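Local coordinates for ribosomal protein s2-related protein (Deinococcus radiodurans, PDB 2JH3) that binds a [4Fe-4S] cluster and may act as a chelatase that inserts iron into sirohydrochlorin, at residues Leu3-His14 / Pro40-Gln51; Arg343-Leu351 / Gln420-Thr428. All coordinates share one frame; numbering follows the deposited sequence.

Contact 1 (Leu3-His14 / Pro40-Gln51)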
loop_
_atom_site.group_PDB
_atom_site.type_symbol
_atom_site.label_atom_id
_atom_site.label_comp_id
_atom_site.label_asym_id
_atom_site.label_seq_id
_atom_site.Cartn_x
_atom_site.Cartn_y
_atom_site.Cartn_z
ATOM N N LEU A 3 -22.194 -30.940 -20.377
ATOM C CA LEU A 3 -21.296 -29.783 -20.162
ATOM C C LEU A 3 -20.306 -30.096 -19.037
ATOM O O LEU A 3 -20.678 -30.665 -18.029
ATOM C CB LEU A 3 -22.112 -28.531 -19.863
ATOM C CG LEU A 3 -22.968 -27.950 -21.007
ATOM C CD1 LEU A 3 -24.125 -27.170 -20.450
ATOM C CD2 LEU A 3 -22.181 -27.066 -21.934
ATOM N N ARG A 4 -19.028 -29.802 -19.250
ATOM C CA ARG A 4 -18.070 -30.028 -18.182
ATOM C C ARG A 4 -16.922 -29.032 -18.054
ATOM O O ARG A 4 -16.476 -28.452 -19.026
ATOM C CB ARG A 4 -17.564 -31.463 -18.179
ATOM C CG ARG A 4 -16.996 -32.025 -19.455
ATOM C CD ARG A 4 -16.320 -33.411 -19.173
ATOM N NE ARG A 4 -17.210 -34.565 -19.015
ATOM C CZ ARG A 4 -16.983 -35.642 -18.214
ATOM N NH1 ARG A 4 -15.902 -35.732 -17.407
ATOM N NH2 ARG A 4 -17.885 -36.645 -18.175
ATOM N N SER A 5 -16.480 -28.848 -16.809
ATOM C CA SER A 5 -15.410 -27.884 -16.488
ATOM C C SER A 5 -14.129 -28.621 -16.066
ATOM O O SER A 5 -14.146 -29.631 -15.346
ATOM C CB SER A 5 -15.815 -26.922 -15.309
ATOM O OG SER A 5 -17.114 -26.328 -15.459
ATOM N N LEU A 6 -13.001 -28.067 -16.462
ATOM C CA LEU A 6 -11.702 -28.613 -16.014
ATOM C C LEU A 6 -11.093 -27.520 -15.153
ATOM O O LEU A 6 -11.113 -26.378 -15.537
ATOM C CB LEU A 6 -10.844 -28.865 -17.237
ATOM C CG LEU A 6 -9.411 -29.330 -16.976
ATOM C CD1 LEU A 6 -9.388 -30.666 -16.171
ATOM C CD2 LEU A 6 -8.783 -29.495 -18.311
ATOM N N VAL A 7 -10.626 -27.879 -13.978
ATOM C CA VAL A 7 -9.941 -26.973 -13.085
ATOM C C VAL A 7 -8.522 -27.461 -12.881
ATOM O O VAL A 7 -8.310 -28.588 -12.468
ATOM C CB VAL A 7 -10.606 -26.947 -11.747
ATOM C CG1 VAL A 7 -9.780 -26.166 -10.735
ATOM C CG2 VAL A 7 -12.030 -26.380 -11.883
ATOM N N LEU A 8 -7.553 -26.633 -13.279
ATOM C CA LEU A 8 -6.122 -26.866 -12.979
ATOM C C LEU A 8 -5.643 -26.140 -11.714
ATOM O O LEU A 8 -5.868 -24.906 -11.546
ATOM C CB LEU A 8 -5.286 -26.445 -14.191
ATOM C CG LEU A 8 -5.637 -27.064 -15.534
ATOM C CD1 LEU A 8 -4.596 -26.679 -16.532
ATOM C CD2 LEU A 8 -5.798 -28.551 -15.465
ATOM N N ILE A 9 -4.960 -26.870 -10.828
ATOM C CA ILE A 9 -4.495 -26.348 -9.527
ATOM C C ILE A 9 -2.990 -26.273 -9.464
ATOM O O ILE A 9 -2.285 -27.297 -9.615
ATOM C CB ILE A 9 -4.880 -27.235 -8.324
ATOM C CG1 ILE A 9 -6.374 -27.468 -8.283
ATOM C CG2 ILE A 9 -4.389 -26.610 -7.026
ATOM C CD1 ILE A 9 -7.135 -26.199 -8.244
ATOM N N GLY A 10 -2.477 -25.079 -9.177
ATOM C CA GLY A 10 -1.040 -24.864 -9.016
ATOM C C GLY A 10 -0.717 -24.464 -7.596
ATOM O O GLY A 10 -1.604 -24.195 -6.768
ATOM N N HIS A 11 0.553 -24.368 -7.331
ATOM C CA HIS A 11 1.030 -23.923 -6.013
ATOM C C HIS A 11 0.749 -22.378 -5.763
ATOM O O HIS A 11 0.101 -21.972 -4.772
ATOM C CB HIS A 11 2.531 -24.233 -5.929
ATOM C CG HIS A 11 3.108 -23.971 -4.585
ATOM N ND1 HIS A 11 3.243 -24.961 -3.637
ATOM C CD2 HIS A 11 3.512 -22.826 -3.994
ATOM C CE1 HIS A 11 3.703 -24.427 -2.515
ATOM N NE2 HIS A 11 3.907 -23.144 -2.717
ATOM N N GLY A 12 1.219 -21.570 -6.682
ATOM C CA GLY A 12 1.189 -20.102 -6.568
ATOM C C GLY A 12 2.218 -19.544 -5.583
ATOM O O GLY A 12 2.992 -20.303 -4.969
ATOM N N SER A 13 2.162 -18.218 -5.349
ATOM C CA SER A 13 3.124 -17.556 -4.432
ATOM C C SER A 13 2.613 -16.205 -4.022
ATOM O O SER A 13 1.830 -15.576 -4.770
ATOM C CB SER A 13 4.433 -17.342 -5.184
ATOM O OG SER A 13 5.464 -16.756 -4.400
ATOM N N HIS A 14 3.024 -15.777 -2.818
ATOM C CA HIS A 14 2.829 -14.417 -2.407
ATOM C C HIS A 14 3.789 -13.496 -3.108
ATOM O O HIS A 14 3.485 -12.327 -3.259
ATOM C CB HIS A 14 2.944 -14.207 -0.934
ATOM C CG HIS A 14 1.925 -14.902 -0.116
ATOM N ND1 HIS A 14 0.819 -15.518 -0.655
ATOM C CD2 HIS A 14 1.788 -14.978 1.223
ATOM C CE1 HIS A 14 0.095 -16.037 0.331
ATOM N NE2 HIS A 14 0.675 -15.731 1.483
ATOM N N PRO A 40 -12.455 -32.004 -24.758
ATOM C CA PRO A 40 -13.586 -32.598 -24.043
ATOM C C PRO A 40 -14.104 -31.819 -22.805
ATOM O O PRO A 40 -14.767 -32.426 -21.927
ATOM C CB PRO A 40 -13.042 -33.952 -23.584
ATOM C CG PRO A 40 -11.602 -33.849 -23.642
ATOM C CD PRO A 40 -11.191 -32.680 -24.436
ATOM N N TYR A 41 -13.854 -30.505 -22.757
ATOM C CA TYR A 41 -14.249 -29.648 -21.617
ATOM C C TYR A 41 -14.746 -28.369 -22.188
ATOM O O TYR A 41 -14.208 -27.902 -23.191
ATOM C CB TYR A 41 -13.032 -29.417 -20.698
ATOM C CG TYR A 41 -12.667 -30.690 -20.015
ATOM C CD1 TYR A 41 -11.649 -31.522 -20.501
ATOM C CD2 TYR A 41 -13.409 -31.118 -18.937
ATOM C CE1 TYR A 41 -11.399 -32.744 -19.885
ATOM C CE2 TYR A 41 -13.130 -32.291 -18.305
ATOM C CZ TYR A 41 -12.184 -33.114 -18.807
ATOM O OH TYR A 41 -12.007 -34.287 -18.093
ATOM N N ASP A 42 -15.762 -27.791 -21.565
ATOM C CA ASP A 42 -16.335 -26.525 -22.053
ATOM C C ASP A 42 -15.731 -25.242 -21.466
ATOM O O ASP A 42 -16.060 -24.150 -21.946
ATOM C CB ASP A 42 -17.838 -26.538 -21.799
ATOM C CG ASP A 42 -18.471 -27.764 -22.461
ATOM O OD1 ASP A 42 -18.662 -27.654 -23.677
ATOM O OD2 ASP A 42 -18.599 -28.818 -21.777
ATOM N N GLU A 43 -14.861 -25.394 -20.462
ATOM C CA GLU A 43 -14.094 -24.331 -19.880
ATOM C C GLU A 43 -12.887 -24.926 -19.137
ATOM O O GLU A 43 -12.902 -26.123 -18.766
ATOM C CB GLU A 43 -14.947 -23.480 -18.918
ATOM C CG GLU A 43 -15.153 -24.087 -17.542
ATOM C CD GLU A 43 -15.931 -23.201 -16.640
ATOM O OE1 GLU A 43 -15.997 -21.983 -16.918
ATOM O OE2 GLU A 43 -16.491 -23.712 -15.664
ATOM N N VAL A 44 -11.862 -24.087 -18.959
ATOM C CA VAL A 44 -10.640 -24.430 -18.212
ATOM C C VAL A 44 -10.365 -23.283 -17.245
ATOM O O VAL A 44 -10.261 -22.097 -17.635
ATOM C CB VAL A 44 -9.440 -24.686 -19.139
ATOM C CG1 VAL A 44 -8.235 -25.118 -18.366
ATOM C CG2 VAL A 44 -9.790 -25.723 -20.213
ATOM N N LEU A 45 -10.363 -23.622 -15.977
ATOM C CA LEU A 45 -10.161 -22.655 -14.927
ATOM C C LEU A 45 -8.874 -22.975 -14.146
ATOM O O LEU A 45 -8.298 -24.102 -14.260
ATOM C CB LEU A 45 -11.389 -22.647 -14.013
ATOM C CG LEU A 45 -12.705 -22.191 -14.715
ATOM C CD1 LEU A 45 -13.807 -22.143 -13.697
ATOM C CD2 LEU A 45 -12.674 -20.833 -15.415
ATOM N N GLU A 46 -8.456 -22.000 -13.336
ATOM C CA GLU A 46 -7.244 -22.110 -12.529
ATOM C C GLU A 46 -7.546 -21.923 -11.074
ATOM O O GLU A 46 -8.430 -21.138 -10.686
ATOM C CB GLU A 46 -6.248 -21.042 -12.927
ATOM C CG GLU A 46 -5.791 -21.191 -14.317
ATOM C CD GLU A 46 -5.251 -19.873 -14.898
ATOM O OE1 GLU A 46 -4.594 -19.140 -14.142
ATOM O OE2 GLU A 46 -5.413 -19.621 -16.097
ATOM N N GLY A 47 -6.816 -22.637 -10.236
ATOM C CA GLY A 47 -6.793 -22.325 -8.826
ATOM C C GLY A 47 -5.409 -22.527 -8.218
ATOM O O GLY A 47 -4.577 -23.282 -8.758
ATOM N N TYR A 48 -5.159 -21.857 -7.094
ATOM C CA TYR A 48 -3.818 -21.907 -6.486
ATOM C C TYR A 48 -3.909 -22.061 -4.990
ATOM O O TYR A 48 -4.854 -21.622 -4.365
ATOM C CB TYR A 48 -2.980 -20.663 -6.845
ATOM C CG TYR A 48 -2.768 -20.513 -8.295
ATOM C CD1 TYR A 48 -3.636 -19.775 -9.034
ATOM C CD2 TYR A 48 -1.705 -21.161 -8.955
ATOM C CE1 TYR A 48 -3.507 -19.675 -10.425
ATOM C CE2 TYR A 48 -1.582 -21.100 -10.335
ATOM C CZ TYR A 48 -2.481 -20.327 -11.066
ATOM O OH TYR A 48 -2.332 -20.212 -12.445
ATOM N N TRP A 49 -2.890 -22.654 -4.407
ATOM C CA TRP A 49 -2.800 -22.740 -2.985
ATOM C C TRP A 49 -2.483 -21.345 -2.381
ATOM O O TRP A 49 -3.141 -20.929 -1.437
ATOM C CB TRP A 49 -1.718 -23.785 -2.601
ATOM C CG TRP A 49 -1.574 -24.054 -1.142
ATOM C CD1 TRP A 49 -2.366 -23.635 -0.132
ATOM C CD2 TRP A 49 -0.468 -24.712 -0.529
ATOM N NE1 TRP A 49 -1.845 -24.021 1.090
ATOM C CE2 TRP A 49 -0.685 -24.703 0.859
ATOM C CE3 TRP A 49 0.660 -25.328 -1.033
ATOM C CZ2 TRP A 49 0.200 -25.305 1.763
ATOM C CZ3 TRP A 49 1.524 -25.928 -0.145
ATOM C CH2 TRP A 49 1.293 -25.906 1.231
ATOM N N GLN A 50 -1.491 -20.648 -2.935
ATOM C CA GLN A 50 -0.904 -19.470 -2.314
ATOM C C GLN A 50 -1.259 -18.142 -3.006
ATOM O O GLN A 50 -0.644 -17.096 -2.710
ATOM C CB GLN A 50 0.613 -19.644 -2.261
ATOM C CG GLN A 50 0.990 -20.738 -1.372
ATOM C CD GLN A 50 0.643 -20.430 0.041
ATOM O OE1 GLN A 50 0.994 -19.360 0.546
ATOM N NE2 GLN A 50 -0.080 -21.329 0.699
ATOM N N GLN A 51 -2.224 -18.150 -3.925
ATOM C CA GLN A 51 -2.702 -16.918 -4.553
ATOM C C GLN A 51 -4.074 -17.072 -5.123
ATOM O O GLN A 51 -4.603 -18.185 -5.148
ATOM C CB GLN A 51 -1.725 -16.404 -5.636
ATOM C CG GLN A 51 -1.610 -17.312 -6.875
ATOM C CD GLN A 51 -0.512 -16.852 -7.792
ATOM O OE1 GLN A 51 0.662 -16.900 -7.484
ATOM N NE2 GLN A 51 -0.901 -16.405 -8.958
HETATM O O HOH W 1 3.847 -18.070 -0.756
#

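Contact 2 (Arg343-Leu351 / Gln420-Thr428). With SF4 (iron/sulfur cluster), chain E.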
loop_
_atom_site.group_PDB
_atom_site.type_symbol
_atom_site.label_atom_id
_atom_site.label_comp_id
_atom_site.label_asym_id
_atom_site.label_seq_id
_atom_site.Cartn_x
_atom_site.Cartn_y
_atom_site.Cartn_z
ATOM N N ARG A 343 0.983 -9.479 -7.129
ATOM C CA ARG A 343 -0.290 -9.274 -6.456
ATOM C C ARG A 343 -1.068 -10.575 -6.212
ATOM O O ARG A 343 -1.954 -10.924 -7.025
ATOM C CB ARG A 343 -1.118 -8.385 -7.376
ATOM C CG ARG A 343 -0.499 -6.983 -7.628
ATOM C CD ARG A 343 -1.344 -6.055 -8.526
ATOM N NE ARG A 343 -2.626 -5.741 -7.880
ATOM C CZ ARG A 343 -3.837 -6.145 -8.249
ATOM N NH1 ARG A 343 -4.007 -6.879 -9.315
ATOM N NH2 ARG A 343 -4.901 -5.816 -7.467
ATOM N N PRO A 344 -0.767 -11.296 -5.107
ATOM C CA PRO A 344 -1.435 -12.579 -4.844
ATOM C C PRO A 344 -2.902 -12.447 -4.501
ATOM O O PRO A 344 -3.705 -13.333 -4.795
ATOM C CB PRO A 344 -0.624 -13.143 -3.708
ATOM C CG PRO A 344 -0.077 -12.015 -3.018
ATOM C CD PRO A 344 0.188 -10.977 -4.029
ATOM N N ILE A 345 -3.277 -11.289 -3.934
ATOM C CA ILE A 345 -4.627 -10.964 -3.638
ATOM C C ILE A 345 -5.067 -9.820 -4.548
ATOM O O ILE A 345 -4.624 -8.687 -4.383
ATOM C CB ILE A 345 -4.812 -10.543 -2.122
ATOM C CG1 ILE A 345 -4.275 -11.591 -1.146
ATOM C CG2 ILE A 345 -6.271 -10.282 -1.874
ATOM C CD1 ILE A 345 -4.834 -12.997 -1.258
ATOM N N ARG A 346 -5.942 -10.131 -5.522
ATOM C CA ARG A 346 -6.176 -9.230 -6.653
ATOM C C ARG A 346 -7.129 -8.110 -6.306
ATOM O O ARG A 346 -7.277 -7.179 -7.056
ATOM C CB ARG A 346 -6.641 -10.066 -7.870
ATOM C CG ARG A 346 -5.450 -10.678 -8.652
ATOM C CD ARG A 346 -5.801 -11.656 -9.753
ATOM N NE ARG A 346 -4.719 -11.749 -10.731
ATOM C CZ ARG A 346 -4.467 -10.892 -11.701
ATOM N NH1 ARG A 346 -3.419 -11.105 -12.480
ATOM N NH2 ARG A 346 -5.322 -9.915 -12.023
ATOM N N THR A 347 -7.853 -8.223 -5.197
ATOM C CA THR A 347 -8.673 -7.121 -4.669
ATOM C C THR A 347 -7.899 -6.040 -3.844
ATOM O O THR A 347 -8.508 -5.144 -3.320
ATOM C CB THR A 347 -9.782 -7.626 -3.807
ATOM O OG1 THR A 347 -9.319 -8.576 -2.831
ATOM C CG2 THR A 347 -10.816 -8.297 -4.682
ATOM N N TRP A 348 -6.589 -6.180 -3.738
ATOM C CA TRP A 348 -5.781 -5.144 -3.138
ATOM C C TRP A 348 -5.832 -3.909 -4.003
ATOM O O TRP A 348 -5.932 -4.002 -5.232
ATOM C CB TRP A 348 -4.337 -5.623 -2.836
ATOM C CG TRP A 348 -4.292 -6.314 -1.545
ATOM C CD1 TRP A 348 -5.303 -7.060 -0.984
ATOM C CD2 TRP A 348 -3.194 -6.410 -0.661
ATOM N NE1 TRP A 348 -4.909 -7.542 0.219
ATOM C CE2 TRP A 348 -3.629 -7.129 0.458
ATOM C CE3 TRP A 348 -1.918 -5.827 -0.637
ATOM C CZ2 TRP A 348 -2.782 -7.404 1.551
ATOM C CZ3 TRP A 348 -1.100 -6.052 0.441
ATOM C CH2 TRP A 348 -1.530 -6.818 1.535
ATOM N N ARG A 349 -5.882 -2.747 -3.349
ATOM C CA ARG A 349 -5.926 -1.437 -4.011
ATOM C C ARG A 349 -4.575 -1.058 -4.624
ATOM O O ARG A 349 -3.965 0.035 -4.364
ATOM C CB ARG A 349 -6.428 -0.402 -3.020
ATOM C CG ARG A 349 -7.176 0.827 -3.658
ATOM C CD ARG A 349 -7.118 2.081 -2.764
ATOM N NE ARG A 349 -7.802 1.771 -1.488
ATOM C CZ ARG A 349 -8.117 2.665 -0.554
ATOM N NH1 ARG A 349 -7.792 3.918 -0.729
ATOM N NH2 ARG A 349 -8.704 2.292 0.558
ATOM N N THR A 350 -4.082 -1.932 -5.512
ATOM C CA THR A 350 -2.738 -1.835 -6.079
ATOM C C THR A 350 -2.731 -2.178 -7.552
ATOM O O THR A 350 -1.677 -2.414 -8.093
ATOM C CB THR A 350 -1.804 -2.779 -5.363
ATOM O OG1 THR A 350 -2.309 -4.092 -5.543
ATOM C CG2 THR A 350 -1.727 -2.445 -3.858
ATOM N N LEU A 351 -3.887 -2.074 -8.241
ATOM C CA LEU A 351 -3.995 -2.406 -9.649
ATOM C C LEU A 351 -3.162 -1.358 -10.338
ATOM O O LEU A 351 -3.240 -0.218 -10.003
ATOM C CB LEU A 351 -5.435 -2.325 -10.129
ATOM C CG LEU A 351 -5.847 -2.931 -11.449
ATOM C CD1 LEU A 351 -5.701 -4.355 -11.319
ATOM C CD2 LEU A 351 -7.274 -2.542 -11.754
ATOM N N GLN A 420 -4.383 -3.919 9.960
ATOM C CA GLN A 420 -3.178 -3.490 9.228
ATOM C C GLN A 420 -3.093 -4.085 7.832
ATOM O O GLN A 420 -2.782 -3.369 6.874
ATOM C CB GLN A 420 -1.924 -3.820 10.007
ATOM C CG GLN A 420 -1.716 -3.003 11.310
ATOM C CD GLN A 420 -1.852 -1.439 11.180
ATOM O OE1 GLN A 420 -1.148 -0.800 10.394
ATOM N NE2 GLN A 420 -2.820 -0.843 11.974
ATOM N N VAL A 421 -3.345 -5.382 7.700
ATOM C CA VAL A 421 -3.261 -6.063 6.391
ATOM C C VAL A 421 -4.436 -5.732 5.462
ATOM O O VAL A 421 -4.254 -5.298 4.336
ATOM C CB VAL A 421 -3.289 -7.542 6.619
ATOM C CG1 VAL A 421 -3.478 -8.340 5.290
ATOM C CG2 VAL A 421 -1.947 -7.931 7.229
ATOM N N CYS A 422 -5.625 -5.855 5.996
ATOM C CA CYS A 422 -6.830 -5.694 5.211
ATOM C C CYS A 422 -7.080 -4.252 4.724
ATOM O O CYS A 422 -7.870 -4.020 3.793
ATOM C CB CYS A 422 -8.030 -6.186 5.984
ATOM S SG CYS A 422 -7.985 -7.930 6.415
ATOM N N ALA A 423 -6.386 -3.286 5.351
ATOM C CA ALA A 423 -6.428 -1.899 4.875
ATOM C C ALA A 423 -5.999 -1.720 3.462
ATOM O O ALA A 423 -6.362 -0.718 2.801
ATOM C CB ALA A 423 -5.632 -1.031 5.789
ATOM N N SER A 424 -5.189 -2.649 2.964
ATOM C CA SER A 424 -4.790 -2.630 1.567
ATOM C C SER A 424 -5.819 -3.174 0.599
ATOM O O SER A 424 -5.674 -3.022 -0.632
ATOM C CB SER A 424 -3.475 -3.404 1.416
ATOM O OG SER A 424 -2.392 -2.639 1.942
ATOM N N CYS A 425 -6.841 -3.823 1.138
ATOM C CA CYS A 425 -7.778 -4.607 0.378
ATOM C C CYS A 425 -9.066 -3.843 0.088
ATOM O O CYS A 425 -9.545 -3.094 0.949
ATOM C CB CYS A 425 -8.135 -5.864 1.191
ATOM S SG CYS A 425 -8.862 -7.195 0.196
ATOM N N LEU A 426 -9.667 -4.049 -1.067
ATOM C CA LEU A 426 -11.052 -3.548 -1.333
ATOM C C LEU A 426 -12.187 -4.189 -0.517
ATOM O O LEU A 426 -13.304 -3.641 -0.338
ATOM C CB LEU A 426 -11.358 -3.757 -2.799
ATOM C CG LEU A 426 -11.071 -2.688 -3.909
ATOM C CD1 LEU A 426 -10.320 -1.529 -3.516
ATOM C CD2 LEU A 426 -10.663 -3.264 -5.307
ATOM N N ARG A 427 -11.956 -5.415 -0.112
ATOM C CA ARG A 427 -13.004 -6.226 0.483
ATOM C C ARG A 427 -13.286 -5.835 1.922
ATOM O O ARG A 427 -12.469 -5.136 2.578
ATOM C CB ARG A 427 -12.608 -7.704 0.403
ATOM C CG ARG A 427 -12.621 -8.249 -0.979
ATOM C CD ARG A 427 -12.318 -9.734 -0.925
ATOM N NE ARG A 427 -12.695 -10.542 -2.117
ATOM C CZ ARG A 427 -11.897 -11.215 -2.931
ATOM N NH1 ARG A 427 -12.420 -12.021 -3.837
ATOM N NH2 ARG A 427 -10.581 -11.212 -2.765
ATOM N N THR A 428 -14.474 -6.254 2.379
ATOM C CA THR A 428 -15.002 -6.060 3.745
ATOM C C THR A 428 -15.113 -7.452 4.413
ATOM O O THR A 428 -15.810 -8.327 3.916
ATOM C CB THR A 428 -16.437 -5.413 3.699
ATOM O OG1 THR A 428 -16.355 -4.077 3.155
ATOM C CG2 THR A 428 -17.025 -5.261 5.106
HETATM FE FE1 SF4 E . -10.126 -10.733 3.090
HETATM FE FE2 SF4 E . -7.455 -11.026 2.700
HETATM FE FE3 SF4 E . -8.767 -8.872 1.722
HETATM FE FE4 SF4 E . -8.369 -9.113 4.415
HETATM S S1 SF4 E . -6.708 -8.860 2.807
HETATM S S2 SF4 E . -10.348 -8.498 3.406
HETATM S S3 SF4 E . -8.605 -11.406 4.693
HETATM S S4 SF4 E . -9.040 -11.038 0.997
HETATM O O HOH W 2 -8.097 -0.478 0.597
HETATM O O HOH W 3 -3.307 -0.753 -1.249
#

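Contact 1 (Leu3-His14 / Pro40-Gln51)
S5 OG donates to E43 OE2 over 2.7 Å, meeting the carboxylate on its anti side, 18° out of plane. The same OE2 also accepts A63 N, while OE1 forms a salt bridge with R365. With CG between the backbone N and the carbonyl carbon (chi1 79°), the extended E43 chain carries its carboxylate to S5. A glutamine in place of E43 would probably lose the salt bridge, leaving R365 without its charged mate. Beyond it D42 pairs twice with R4: R4 N reaches the anti lone pair of D42 OD2 at 2.7 Å, and D42 N binds R4 O. Strands 5-10 and 43-48 are the parallel pair of a beta-alpha-beta unit, connected by helix 18-35; the rungs begin with L6 N to E43 O (3.0 Å), include G10 N to G47 O (2.8 Å) and end with W49 N to G10 O. Past the strands Q50 N binds H11 O, and Q51 OE1 takes S13 N on an in-plane lone pair at 2.9 Å. L6 CB sits over one face of the Y41 ring, 4.1 Å from its centroid, and R4 CD lies 3.5 Å from Y41 CE2. On the side of L6 and L8, V44 CG1 approaches L8 CG at 4.3 Å.

Contact 2 (Arg343-Leu351 / Gln420-Thr428)
Two of the four cysteine ligands of the [4Fe-4S] cluster, C422 and C425, lie on the turn that meets loop 343-351. C425 SG binds iron FE3 at 2.3 Å and C422 SG binds iron FE4 at 2.4 Å; a type I turn from C422 to C425 spaces them. Two backbone bonds fasten the loop to this turn: L426 N to T347 O, 2.8 Å, and a nearly straight one (170°) from R349 N to S424 O, 2.7 Å. Between them W348 lays its indole against the turn. S424 CB stands over the six-membered ring, 3.5 Å from its centroid and 11° off the normal, a CH-pi contact, and V421 CG1 meets CZ2. W348 CG lies anti to the carbonyl carbon (chi1 -84°), a turn that brings the indole edge to the cluster, NE1 3.4 Å from sulfide S1; NE1 is buried without a hydrogen-bond partner. T347 CG2 covers one face of the R427 guanidinium, 3.5 Å from NH2, whose salt bridge goes to E52. Water 2 accepts from R349 NH2 and donates to A423 O, while R349 NH1 pairs with E296 and L351 O of the second subunit. Helix 455-467 packs on I345, W348 and V421, strand 448-450 lies against T347, L426 and R427, and helix 375-383 touches T347 and R427.

Overall arrangement
From the N terminus, strand 5-10 leads through helix 18-35 into strand 43-48, and contact 1 closes that crossover at one margin of the first chelatase-like sheet. The chain then completes this sheet, builds a second, parallel one and enters the stabilising domain before contact 2 opens. Contact 2 closes a loop of 68 residues, tying the stabilising domain to the cluster-binding domain. The two closures follow in series, neither nested nor crossed. Their centres lie 22 Å apart, yet their ends meet: P344 of 343-351 packs on S13, H14, Q50 and Q51, the C-terminal ends of both contact 1 segments, bringing the first chelatase-like domain up to the cluster site.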